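Local coordinates for cell shape-determining protein MreC (Streptococcus pneumoniae, PDB 2QF4) that helps to form and maintain cell shape, probably as part of the elongasome that synthesizes peripheral peptidoglycan, at residues A11-R16 with D159-V164; A29-G34 with V54-T59; I73-Q78 with G86-Y91; V97-Q102 with T144-V149. All coordinates share one frame; numbering follows the deposited sequence.

Overall arrangement
The chain is the major extracellular domain of MreC, two antiparallel beta barrels in the manner of alpha-lytic protease. Contacts 1 and 2 belong to the first barrel and touch each other through Ala11 and Ala29; contacts 3 and 4 belong to the second and share neighbouring strands, with centres about 7 Å apart. Contact 3 is the buried one, joining strands through backbone bonds, isoleucine and valine packing and bridging waters. Contacts 1 and 4 also pair strands, each with an apolar face and a more polar, partly exposed one. Contact 2, nearer the surface, joins two loops, and side-chain polar groups do much of the work there.

Contact 1: residues A11-R16 with D159-V164; sequences ADVIMR and DVIELV
The first torsion of Val13 (chi1 179°) sets CG1 opposite the backbone N and turns CG2 back beside that N, toward Ile161. In Ile161, chi1 of -62° places CG1 beside its own backbone N, and the two side chains cross obliquely with Val13 CG2 3.7 Å from Ile161 CG1. This contact closes the first of the two antiparallel beta barrels of the alpha-lytic protease-like fold: strand 160-166, last in the chain, returns to lie against strand 6-16, the first. Ala11 and Ile161 form a hydrogen-bonded pair: Ala11 N donates a hydrogen bond to Ile161 O at 3.0 Å, and Ile161 N donates one to Ala11 O at the same length. Asp12 and Val160 follow as a non-hydrogen-bonded pair, their CA atoms 4.5 Å apart. Beyond them the pairing departs from the regular form. Val13 N reaches Asp159 O at 2.9 Å, standing 48° above the carbonyl plane, while Asp159 itself already belongs to the loop before the strand. Ile14 and Met15 then form a classic beta bulge opposite Thr26 on the barrel's next strand. Ile161 lies on the same face as Ala11 and packs further on Leu27, Ala41 and Ala43, whereas Asp12 and Val160 share the more open face. There the Asp12 carboxylate and the Asp159 carbonyl are joined through one water, which donates to Asp12 OD1 at 2.6 Å and to Asp159 O at 2.9 Å, giving that carbonyl oxygen a second donor beside Val13 N.

Contact 2: residues A29-G34 with V54-T59; sequences AGRSKG and VEENST
One face of the Arg31 guanidinium lies over Val54, whose CG1 sits 3.8 Å from the plane and is offset toward its rim. From the same group NH2 reaches Val54 O at 2.9 Å, a weak, bent bond. The Glu56 carboxylate is turned 34° from the guanidinium plane, and its OE1 stays 4.4 Å from Arg31 NH1, nearby opposite charge without a salt bridge. Glu56 bends at chi2 (65°), which folds the carboxylate back over Ser32, with OE2 3.2 Å from Ser32 CB. Beneath these side chains the backbones are joined more firmly. Arg31 N points almost straight at Glu55 O, and Ser32 N binds Glu56 O. Ser32 OG sits close to Glu56 O and to Asn57 OD1, 3.0 Å from the latter. Gly30, having no side chain, brings its CA within 3.6 Å of Glu55 O. At the deeper end Thr59 OG1 donates to a lone pair of Ala29 O at 2.7 Å. The arrangement docks the loop after strand 24-27, with its short 3-10 turn at Arg31 and Ser32, onto the connection of the beta hairpin formed by strands 46-54 and 59-63 in the first barrel.

Contact 3: residues I73-Q78 with G86-Y91; sequences ISVKIQ and GIIIGY
Backbone hydrogen bonds tie Val75 to Gly86 in both directions, with Val75 N to Gly86 O at 3.0 Å and Gly86 N to Val75 O at 2.9 Å. Ile88 N adds a bond to Ile73 O, also 3.0 Å. Between them Ser74 and Ile87 form a non-hydrogen-bonded pair, and Ile87 CA makes a C-H...O contact with Ile73 O.

The apolar contacts gather on Ile88. Its chi1 of -67° puts CG1 beside the backbone N, and Val75 CG1 meets Ile88 CG1 at 3.7 Å and Ile88 CD1 at the same distance; these two side chains run nearly perpendicular. Ile88 CD1 also touches Ile73 CG2. The residues belong to the beta hairpin of strands 74-79 and 82-92, part of the wall of the second barrel, where Val75 also packs on Ile100 and Ile88 on Leu98. Further along, Ile89 and Gly90 form a classic beta bulge opposite Lys99.

Waters complete the polar contacts. One accepts from Ile73 N at 2.9 Å and donates to Ile88 O, replacing the direct bond that would pair these residues fully. A second donates to Gly86 O at 2.8 Å and bonds with Ser74 OG, a hydroxyl that is also hydrogen-bonded to Leu120 N.

Contact 4: residues V97-Q102 with T144-V149; sequences VLKISQ and TREVTV
Strands 97-101 and 146-151 are antiparallel neighbours in the second barrel, and the tightest carbon-carbon contact between their side chains is Ile100 CD1 against Val149 CG2, at 3.5 Å closer than usual van der Waals contact. Ile100 directs CG1 beside its backbone N (chi1 -68°), from where CD1 extends toward the valine. Leu98 faces Val149 and Ile100 faces Val147 as hydrogen-bonded pairs, each with a bond in both directions: Leu98 N meets Val149 O at 2.8 Å, and Val147 N meets Ile100 O at 2.9 Å. Lys99 and Thr148 form the non-hydrogen-bonded pair between them. This part of the barrel thus has an apolar face of Leu98, Ile100, Val147 and Val149, extended by Ile77 and Val130 from other strands, and a more polar face on its reverse. There Val97 CG2 packs on Thr148 CB and CG2, both 3.8 Å away. Beside them the extended Glu146 side chain slants across Lys99, whose chain bends at chi3 (75°); OE2 of the glutamate lies 3.4 Å from Lys99 CE, while Lys99 NZ remains 4.3 Å from it, beyond a salt bridge. Just before the second strand, Arg145 NH2 is hydrogen-bonded to the carbonyl oxygens of Ser105 and Ser107.

Contact 1: residues A11-R16 with D159-V164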
loop_
_atom_site.group_PDB
_atom_site.type_symbol
_atom_site.label_atom_id
_atom_site.label_comp_id
_atom_site.label_asym_id
_atom_site.label_seq_id
_atom_site.Cartn_x
_atom_site.Cartn_y
_atom_site.Cartn_z
ATOM N N ALA A 11 -0.748 -15.140 8.161
ATOM C CA ALA A 11 -1.675 -15.368 9.262
ATOM C C ALA A 11 -3.090 -15.399 8.715
ATOM O O ALA A 11 -3.394 -14.883 7.648
ATOM C CB ALA A 11 -1.535 -14.270 10.321
ATOM N N ASP A 12 -3.978 -16.040 9.463
ATOM C CA ASP A 12 -5.399 -16.136 9.077
ATOM C C ASP A 12 -6.149 -14.842 9.349
ATOM O O ASP A 12 -5.939 -14.199 10.386
ATOM C CB ASP A 12 -6.103 -17.213 9.912
ATOM C CG ASP A 12 -5.375 -18.517 9.924
ATOM O OD1 ASP A 12 -5.351 -19.177 8.871
ATOM O OD2 ASP A 12 -4.840 -18.876 10.979
ATOM N N VAL A 13 -7.070 -14.508 8.449
ATOM C CA VAL A 13 -8.072 -13.468 8.722
ATOM C C VAL A 13 -9.116 -14.014 9.693
ATOM O O VAL A 13 -9.741 -15.031 9.414
ATOM C CB VAL A 13 -8.755 -13.038 7.420
ATOM C CG1 VAL A 13 -9.809 -11.987 7.684
ATOM C CG2 VAL A 13 -7.694 -12.514 6.420
ATOM N N ILE A 14 -9.266 -13.362 10.826
ATOM C CA ILE A 14 -10.255 -13.737 11.812
ATOM C C ILE A 14 -11.357 -12.694 11.951
ATOM O O ILE A 14 -12.428 -13.006 12.483
ATOM C CB ILE A 14 -9.645 -14.124 13.177
ATOM C CG1 ILE A 14 -8.703 -13.045 13.696
ATOM C CG2 ILE A 14 -8.947 -15.503 13.085
ATOM C CD1 ILE A 14 -8.340 -13.181 15.157
ATOM N N MET A 15 -11.139 -11.451 11.544
ATOM C CA MET A 15 -12.214 -10.458 11.493
ATOM C C MET A 15 -12.023 -9.604 10.253
ATOM O O MET A 15 -10.897 -9.363 9.815
ATOM C CB MET A 15 -12.250 -9.558 12.738
ATOM C CG MET A 15 -12.673 -10.251 14.006
ATOM S SD MET A 15 -11.412 -11.151 14.910
ATOM C CE MET A 15 -10.571 -9.743 15.610
ATOM N N ARG A 16 -13.131 -9.108 9.733
ATOM C CA ARG A 16 -13.206 -8.237 8.547
ATOM C C ARG A 16 -14.298 -7.221 8.794
ATOM O O ARG A 16 -15.406 -7.580 9.135
ATOM C CB ARG A 16 -13.525 -9.063 7.287
ATOM C CG ARG A 16 -13.762 -8.316 6.011
ATOM C CD ARG A 16 -14.160 -9.206 4.807
ATOM N NE ARG A 16 -13.059 -9.938 4.181
ATOM C CZ ARG A 16 -12.074 -9.511 3.420
ATOM N NH1 ARG A 16 -11.210 -10.442 3.050
ATOM N NH2 ARG A 16 -12.013 -8.277 2.940
ATOM N N ASP A 159 -8.465 -15.542 2.797
ATOM C CA ASP A 159 -8.485 -15.727 4.246
ATOM C C ASP A 159 -7.123 -15.903 4.897
ATOM O O ASP A 159 -7.075 -16.175 6.060
ATOM C CB ASP A 159 -9.545 -16.759 4.663
ATOM C CG ASP A 159 -9.051 -18.201 4.387
ATOM O OD1 ASP A 159 -8.022 -18.409 3.737
ATOM O OD2 ASP A 159 -9.748 -19.181 4.791
ATOM N N VAL A 160 -6.047 -15.699 4.146
ATOM C CA VAL A 160 -4.688 -15.657 4.696
ATOM C C VAL A 160 -4.055 -14.416 4.083
ATOM O O VAL A 160 -4.173 -14.178 2.882
ATOM C CB VAL A 160 -3.878 -16.929 4.344
ATOM C CG1 VAL A 160 -2.413 -16.770 4.755
ATOM C CG2 VAL A 160 -4.539 -18.183 4.965
ATOM N N ILE A 161 -3.398 -13.632 4.916
ATOM C CA ILE A 161 -2.690 -12.426 4.507
ATOM C C ILE A 161 -1.238 -12.580 4.903
ATOM O O ILE A 161 -0.936 -13.112 5.949
ATOM C CB ILE A 161 -3.307 -11.205 5.202
ATOM C CG1 ILE A 161 -4.772 -11.024 4.790
ATOM C CG2 ILE A 161 -2.498 -9.932 4.969
ATOM C CD1 ILE A 161 -5.032 -10.705 3.341
ATOM N N GLU A 162 -0.349 -12.106 4.045
ATOM C CA GLU A 162 1.064 -12.082 4.351
ATOM C C GLU A 162 1.527 -10.682 4.727
ATOM O O GLU A 162 1.365 -9.738 3.977
ATOM C CB GLU A 162 1.857 -12.585 3.149
ATOM C CG GLU A 162 3.345 -12.740 3.452
ATOM C CD GLU A 162 4.118 -13.289 2.290
ATOM O OE1 GLU A 162 3.558 -14.048 1.484
ATOM O OE2 GLU A 162 5.306 -13.012 2.196
ATOM N N LEU A 163 2.090 -10.540 5.909
ATOM C CA LEU A 163 2.720 -9.301 6.355
ATOM C C LEU A 163 4.178 -9.339 5.927
ATOM O O LEU A 163 4.837 -10.380 5.979
ATOM C CB LEU A 163 2.657 -9.197 7.872
ATOM C CG LEU A 163 1.274 -9.199 8.507
ATOM C CD1 LEU A 163 1.417 -9.087 10.008
ATOM C CD2 LEU A 163 0.381 -8.102 7.882
ATOM N N VAL A 164 4.694 -8.185 5.488
ATOM C CA VAL A 164 6.069 -8.097 4.944
ATOM C C VAL A 164 6.684 -6.806 5.485
ATOM O O VAL A 164 6.117 -5.720 5.374
ATOM C CB VAL A 164 6.072 -8.070 3.400
ATOM C CG1 VAL A 164 7.502 -8.037 2.820
ATOM C CG2 VAL A 164 5.325 -9.279 2.788
HETATM O O HOH W 1 -7.290 -18.894 7.088
#

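Contact 2: residues A29-G34 with V54-T59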
loop_
_atom_site.group_PDB
_atom_site.type_symbol
_atom_site.label_atom_id
_atom_site.label_comp_id
_atom_site.label_asym_id
_atom_site.label_seq_id
_atom_site.Cartn_x
_atom_site.Cartn_y
_atom_site.Cartn_z
ATOM N N ALA A 29 -2.112 -13.422 14.236
ATOM C CA ALA A 29 -0.707 -13.415 14.689
ATOM C C ALA A 29 -0.457 -11.968 15.059
ATOM O O ALA A 29 -0.854 -11.068 14.317
ATOM C CB ALA A 29 0.201 -13.946 13.650
ATOM N N GLY A 30 0.322 -11.699 16.099
ATOM C CA GLY A 30 1.151 -10.560 16.113
ATOM C C GLY A 30 2.527 -10.583 16.641
ATOM O O GLY A 30 3.325 -11.250 16.058
ATOM N N ARG A 31 2.797 -9.731 17.621
ATOM C CA ARG A 31 4.192 -9.458 17.991
ATOM C C ARG A 31 4.903 -10.710 18.464
ATOM O O ARG A 31 6.090 -10.901 18.163
ATOM C CB ARG A 31 4.265 -8.379 19.063
ATOM C CG ARG A 31 5.590 -7.771 19.471
ATOM C CD ARG A 31 5.310 -6.690 20.536
ATOM N NE ARG A 31 4.681 -5.487 19.964
ATOM C CZ ARG A 31 3.470 -5.007 20.256
ATOM N NH1 ARG A 31 2.672 -5.594 21.144
ATOM N NH2 ARG A 31 3.043 -3.906 19.640
ATOM N N SER A 32 4.171 -11.602 19.142
ATOM C CA SER A 32 4.778 -12.843 19.639
ATOM C C SER A 32 5.318 -13.717 18.504
ATOM O O SER A 32 6.174 -14.589 18.752
ATOM C CB SER A 32 3.780 -13.617 20.484
ATOM O OG SER A 32 2.769 -14.210 19.684
ATOM N N LYS A 33 4.809 -13.501 17.280
ATOM C CA LYS A 33 5.270 -14.205 16.091
ATOM C C LYS A 33 6.008 -13.322 15.084
ATOM O O LYS A 33 6.330 -13.758 13.992
ATOM C CB LYS A 33 4.099 -14.914 15.410
ATOM C CG LYS A 33 3.743 -16.203 16.072
ATOM C CD LYS A 33 2.469 -16.782 15.547
ATOM C CE LYS A 33 2.163 -18.103 16.246
ATOM N NZ LYS A 33 0.875 -18.681 15.748
ATOM N N GLY A 34 6.327 -12.107 15.498
ATOM C CA GLY A 34 7.199 -11.246 14.710
ATOM C C GLY A 34 6.528 -10.135 13.925
ATOM O O GLY A 34 7.195 -9.442 13.157
ATOM N N VAL A 54 -0.294 -3.564 16.108
ATOM C CA VAL A 54 0.220 -4.862 16.496
ATOM C C VAL A 54 -0.125 -5.115 17.962
ATOM O O VAL A 54 0.256 -4.316 18.834
ATOM C CB VAL A 54 1.737 -4.928 16.296
ATOM C CG1 VAL A 54 2.263 -6.282 16.708
ATOM C CG2 VAL A 54 2.097 -4.600 14.821
ATOM N N GLU A 55 -0.851 -6.196 18.232
ATOM C CA GLU A 55 -1.063 -6.693 19.601
ATOM C C GLU A 55 -0.177 -7.905 19.804
ATOM O O GLU A 55 0.525 -8.329 18.916
ATOM C CB GLU A 55 -2.524 -7.036 19.856
ATOM C CG GLU A 55 -3.518 -5.917 19.541
ATOM C CD GLU A 55 -3.393 -4.706 20.436
ATOM O OE1 GLU A 55 -4.244 -4.544 21.340
ATOM O OE2 GLU A 55 -2.458 -3.899 20.219
ATOM N N GLU A 56 -0.181 -8.476 21.010
ATOM C CA GLU A 56 0.704 -9.615 21.262
ATOM C C GLU A 56 0.378 -10.794 20.355
ATOM O O GLU A 56 1.283 -11.448 19.836
ATOM C CB GLU A 56 0.654 -10.056 22.720
ATOM C CG GLU A 56 1.615 -11.204 23.082
ATOM C CD GLU A 56 3.085 -10.849 22.972
ATOM O OE1 GLU A 56 3.415 -9.666 22.751
ATOM O OE2 GLU A 56 3.922 -11.776 23.119
ATOM N N ASN A 57 -0.918 -11.059 20.121
ATOM C CA ASN A 57 -1.315 -12.234 19.339
ATOM C C ASN A 57 -2.206 -11.961 18.124
ATOM O O ASN A 57 -2.723 -12.895 17.523
ATOM C CB ASN A 57 -1.969 -13.279 20.259
ATOM C CG ASN A 57 -1.017 -13.799 21.295
ATOM O OD1 ASN A 57 0.046 -14.318 20.965
ATOM N ND2 ASN A 57 -1.368 -13.634 22.542
ATOM N N SER A 58 -2.379 -10.690 17.764
ATOM C CA SER A 58 -3.182 -10.305 16.608
ATOM C C SER A 58 -2.615 -9.039 16.038
ATOM O O SER A 58 -1.864 -8.315 16.712
ATOM C CB SER A 58 -4.651 -10.086 17.010
ATOM O OG SER A 58 -4.822 -9.037 17.949
ATOM N N THR A 59 -3.020 -8.760 14.802
ATOM C CA THR A 59 -2.577 -7.593 14.054
ATOM C C THR A 59 -3.771 -7.062 13.262
ATOM O O THR A 59 -4.501 -7.813 12.649
ATOM C CB THR A 59 -1.463 -7.965 13.042
ATOM O OG1 THR A 59 -0.339 -8.466 13.756
ATOM C CG2 THR A 59 -0.987 -6.771 12.221
#

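Contact 3: residues I73-Q78 with G86-Y91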
loop_
_atom_site.group_PDB
_atom_site.type_symbol
_atom_site.label_atom_id
_atom_site.label_comp_id
_atom_site.label_asym_id
_atom_site.label_seq_id
_atom_site.Cartn_x
_atom_site.Cartn_y
_atom_site.Cartn_z
ATOM N N ILE A 73 1.869 5.771 2.937
ATOM C CA ILE A 73 2.514 4.646 2.313
ATOM C C ILE A 73 3.213 5.115 1.043
ATOM O O ILE A 73 2.579 5.636 0.125
ATOM C CB ILE A 73 1.529 3.516 1.962
ATOM C CG1 ILE A 73 0.841 2.972 3.221
ATOM C CG2 ILE A 73 2.262 2.375 1.226
ATOM C CD1 ILE A 73 -0.462 2.196 2.880
ATOM N N SER A 74 4.530 4.938 0.992
ATOM C CA SER A 74 5.335 5.309 -0.162
ATOM C C SER A 74 5.082 4.400 -1.350
ATOM O O SER A 74 5.084 3.183 -1.201
ATOM C CB SER A 74 6.816 5.206 0.267
ATOM O OG SER A 74 7.703 5.239 -0.842
ATOM N N VAL A 75 4.885 4.993 -2.526
ATOM C CA VAL A 75 4.746 4.282 -3.784
ATOM C C VAL A 75 5.633 4.930 -4.818
ATOM O O VAL A 75 6.086 6.054 -4.672
ATOM C CB VAL A 75 3.258 4.248 -4.280
ATOM C CG1 VAL A 75 2.425 3.420 -3.310
ATOM C CG2 VAL A 75 2.664 5.643 -4.477
ATOM N N LYS A 76 5.851 4.168 -5.880
ATOM C CA LYS A 76 6.581 4.676 -7.019
ATOM C C LYS A 76 5.924 4.179 -8.296
ATOM O O LYS A 76 5.294 3.134 -8.375
ATOM C CB LYS A 76 8.068 4.316 -6.957
ATOM C CG LYS A 76 8.358 2.875 -6.995
ATOM C CD LYS A 76 9.841 2.576 -6.779
ATOM C CE LYS A 76 10.083 1.088 -6.762
ATOM N NZ LYS A 76 11.538 0.772 -6.572
ATOM N N ILE A 77 6.044 5.022 -9.317
ATOM C CA ILE A 77 5.436 4.843 -10.635
ATOM C C ILE A 77 6.576 4.795 -11.649
ATOM O O ILE A 77 7.426 5.687 -11.668
ATOM C CB ILE A 77 4.514 6.024 -10.970
ATOM C CG1 ILE A 77 3.424 6.204 -9.893
ATOM C CG2 ILE A 77 3.898 5.853 -12.333
ATOM C CD1 ILE A 77 2.653 7.525 -9.980
ATOM N N GLN A 78 6.572 3.767 -12.498
ATOM C CA GLN A 78 7.590 3.650 -13.530
ATOM C C GLN A 78 7.057 4.150 -14.849
ATOM O O GLN A 78 6.070 3.638 -15.352
ATOM C CB GLN A 78 8.030 2.183 -13.648
ATOM C CG GLN A 78 9.345 2.000 -14.399
ATOM C CD GLN A 78 10.530 2.703 -13.743
ATOM O OE1 GLN A 78 10.563 2.910 -12.514
ATOM N NE2 GLN A 78 11.535 3.048 -14.555
ATOM N N GLY A 86 5.694 8.943 -4.777
ATOM C CA GLY A 86 4.596 9.653 -4.131
ATOM C C GLY A 86 4.095 8.874 -2.948
ATOM O O GLY A 86 4.756 7.951 -2.482
ATOM N N ILE A 87 2.934 9.253 -2.442
ATOM C CA ILE A 87 2.322 8.544 -1.298
ATOM C C ILE A 87 0.848 8.299 -1.615
ATOM O O ILE A 87 0.187 9.054 -2.281
ATOM C CB ILE A 87 2.467 9.209 0.096
ATOM C CG1 ILE A 87 1.824 10.605 0.061
ATOM C CG2 ILE A 87 3.916 9.320 0.477
ATOM C CD1 ILE A 87 1.438 11.156 1.485
ATOM N N ILE A 88 0.346 7.221 -1.043
ATOM C CA ILE A 88 -1.085 6.913 -1.074
ATOM C C ILE A 88 -1.824 7.843 -0.119
ATOM O O ILE A 88 -1.429 7.979 1.036
ATOM C CB ILE A 88 -1.329 5.470 -0.685
ATOM C CG1 ILE A 88 -0.758 4.524 -1.751
ATOM C CG2 ILE A 88 -2.826 5.203 -0.482
ATOM C CD1 ILE A 88 -0.714 3.049 -1.340
ATOM N N ILE A 89 -2.880 8.495 -0.602
ATOM C CA ILE A 89 -3.664 9.424 0.254
ATOM C C ILE A 89 -5.101 8.967 0.459
ATOM O O ILE A 89 -5.769 9.509 1.325
ATOM C CB ILE A 89 -3.588 10.878 -0.292
ATOM C CG1 ILE A 89 -4.175 10.982 -1.698
ATOM C CG2 ILE A 89 -2.159 11.392 -0.201
ATOM C CD1 ILE A 89 -4.505 12.435 -2.160
ATOM N N GLY A 90 -5.588 7.989 -0.296
ATOM C CA GLY A 90 -6.970 7.538 -0.132
ATOM C C GLY A 90 -7.442 6.754 -1.310
ATOM O O GLY A 90 -6.627 6.296 -2.114
ATOM N N TYR A 91 -8.751 6.608 -1.417
ATOM C CA TYR A 91 -9.376 5.727 -2.390
ATOM C C TYR A 91 -10.719 6.323 -2.738
ATOM O O TYR A 91 -11.453 6.771 -1.850
ATOM C CB TYR A 91 -9.559 4.302 -1.849
ATOM C CG TYR A 91 -10.081 3.292 -2.810
ATOM C CD1 TYR A 91 -11.426 2.975 -2.843
ATOM C CD2 TYR A 91 -9.238 2.620 -3.667
ATOM C CE1 TYR A 91 -11.920 2.013 -3.717
ATOM C CE2 TYR A 91 -9.745 1.661 -4.559
ATOM C CZ TYR A 91 -11.084 1.407 -4.571
ATOM O OH TYR A 91 -11.615 0.438 -5.395
HETATM O O HOH W 2 -1.011 5.739 2.696
HETATM O O HOH W 3 7.452 7.756 -1.741
#

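Contact 4: residues V97-Q102 with T144-V149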
loop_
_atom_site.group_PDB
_atom_site.type_symbol
_atom_site.label_atom_id
_atom_site.label_comp_id
_atom_site.label_asym_id
_atom_site.label_seq_id
_atom_site.Cartn_x
_atom_site.Cartn_y
_atom_site.Cartn_z
ATOM N N VAL A 97 -10.709 3.591 -7.630
ATOM C CA VAL A 97 -9.304 3.887 -7.836
ATOM C C VAL A 97 -8.649 4.412 -6.569
ATOM O O VAL A 97 -9.220 5.180 -5.800
ATOM C CB VAL A 97 -9.088 4.929 -8.987
ATOM C CG1 VAL A 97 -9.356 4.294 -10.351
ATOM C CG2 VAL A 97 -9.901 6.207 -8.777
ATOM N N LEU A 98 -7.399 3.985 -6.396
ATOM C CA LEU A 98 -6.493 4.517 -5.381
ATOM C C LEU A 98 -5.980 5.887 -5.812
ATOM O O LEU A 98 -5.741 6.120 -6.989
ATOM C CB LEU A 98 -5.332 3.531 -5.269
ATOM C CG LEU A 98 -4.371 3.703 -4.113
ATOM C CD1 LEU A 98 -5.026 3.264 -2.824
ATOM C CD2 LEU A 98 -3.095 2.920 -4.436
ATOM N N LYS A 99 -5.789 6.769 -4.840
ATOM C CA LYS A 99 -5.293 8.129 -5.066
ATOM C C LYS A 99 -3.900 8.301 -4.500
ATOM O O LYS A 99 -3.660 7.951 -3.335
ATOM C CB LYS A 99 -6.220 9.142 -4.369
ATOM C CG LYS A 99 -7.623 9.091 -4.969
ATOM C CD LYS A 99 -8.666 9.834 -4.121
ATOM C CE LYS A 99 -8.529 11.312 -4.256
ATOM N NZ LYS A 99 -9.838 12.002 -3.945
ATOM N N ILE A 100 -3.019 8.850 -5.334
ATOM C CA ILE A 100 -1.616 9.092 -4.968
ATOM C C ILE A 100 -1.294 10.557 -5.208
ATOM O O ILE A 100 -1.725 11.166 -6.185
ATOM C CB ILE A 100 -0.714 8.186 -5.820
ATOM C CG1 ILE A 100 -0.945 6.681 -5.385
ATOM C CG2 ILE A 100 0.757 8.577 -5.704
ATOM C CD1 ILE A 100 -0.387 5.674 -6.393
ATOM N N SER A 101 -0.540 11.144 -4.283
ATOM C CA SER A 101 -0.095 12.519 -4.470
ATOM C C SER A 101 1.308 12.700 -3.902
ATOM O O SER A 101 2.016 11.726 -3.693
ATOM C CB SER A 101 -1.124 13.472 -3.898
ATOM O OG SER A 101 -1.084 13.412 -2.508
ATOM N N GLN A 102 1.706 13.937 -3.716
ATOM C CA GLN A 102 3.047 14.316 -3.255
ATOM C C GLN A 102 4.097 13.765 -4.186
ATOM O O GLN A 102 5.082 13.165 -3.772
ATOM C CB GLN A 102 3.286 13.899 -1.826
ATOM C CG GLN A 102 2.321 14.566 -0.847
ATOM C CD GLN A 102 2.725 14.422 0.620
ATOM O OE1 GLN A 102 3.607 13.666 0.961
ATOM N NE2 GLN A 102 2.107 15.209 1.453
ATOM N N THR A 144 0.371 19.911 -6.771
ATOM C CA THR A 144 -0.710 19.030 -6.342
ATOM C C THR A 144 -1.278 18.107 -7.428
ATOM O O THR A 144 -2.388 17.589 -7.299
ATOM C CB THR A 144 -1.778 19.861 -5.637
ATOM O OG1 THR A 144 -2.032 21.012 -6.415
ATOM C CG2 THR A 144 -1.268 20.290 -4.242
ATOM N N ARG A 145 -0.485 17.811 -8.452
ATOM C CA ARG A 145 -0.880 16.741 -9.362
ATOM C C ARG A 145 -1.141 15.461 -8.565
ATOM O O ARG A 145 -0.368 15.077 -7.662
ATOM C CB ARG A 145 0.177 16.475 -10.440
ATOM C CG ARG A 145 -0.190 15.395 -11.434
ATOM C CD ARG A 145 0.677 15.379 -12.679
ATOM N NE ARG A 145 2.072 15.077 -12.382
ATOM C CZ ARG A 145 2.894 14.415 -13.190
ATOM N NH1 ARG A 145 2.499 13.911 -14.350
ATOM N NH2 ARG A 145 4.146 14.230 -12.811
ATOM N N GLU A 146 -2.187 14.750 -8.966
ATOM C CA GLU A 146 -2.614 13.514 -8.323
ATOM C C GLU A 146 -2.703 12.425 -9.386
ATOM O O GLU A 146 -2.955 12.705 -10.542
ATOM C CB GLU A 146 -4.009 13.730 -7.721
ATOM C CG GLU A 146 -4.711 12.572 -7.042
ATOM C CD GLU A 146 -6.196 12.884 -6.851
ATOM O OE1 GLU A 146 -6.501 14.032 -6.430
ATOM O OE2 GLU A 146 -7.070 12.039 -7.218
ATOM N N VAL A 147 -2.481 11.204 -8.973
ATOM C CA VAL A 147 -2.576 10.047 -9.837
ATOM C C VAL A 147 -3.647 9.131 -9.312
ATOM O O VAL A 147 -3.705 8.865 -8.101
ATOM C CB VAL A 147 -1.241 9.271 -9.931
ATOM C CG1 VAL A 147 -1.294 8.196 -11.008
ATOM C CG2 VAL A 147 -0.087 10.214 -10.194
ATOM N N THR A 148 -4.481 8.589 -10.193
ATOM C CA THR A 148 -5.417 7.527 -9.857
ATOM C C THR A 148 -4.924 6.203 -10.411
ATOM O O THR A 148 -4.367 6.152 -11.522
ATOM C CB THR A 148 -6.864 7.845 -10.276
ATOM O OG1 THR A 148 -6.940 8.101 -11.681
ATOM C CG2 THR A 148 -7.420 9.053 -9.488
ATOM N N VAL A 149 -5.094 5.152 -9.611
ATOM C CA VAL A 149 -4.518 3.858 -9.859
ATOM C C VAL A 149 -5.559 2.746 -9.673
ATOM O O VAL A 149 -6.317 2.733 -8.700
ATOM C CB VAL A 149 -3.327 3.636 -8.907
ATOM C CG1 VAL A 149 -2.764 2.203 -8.926
ATOM C CG2 VAL A 149 -2.205 4.641 -9.194
#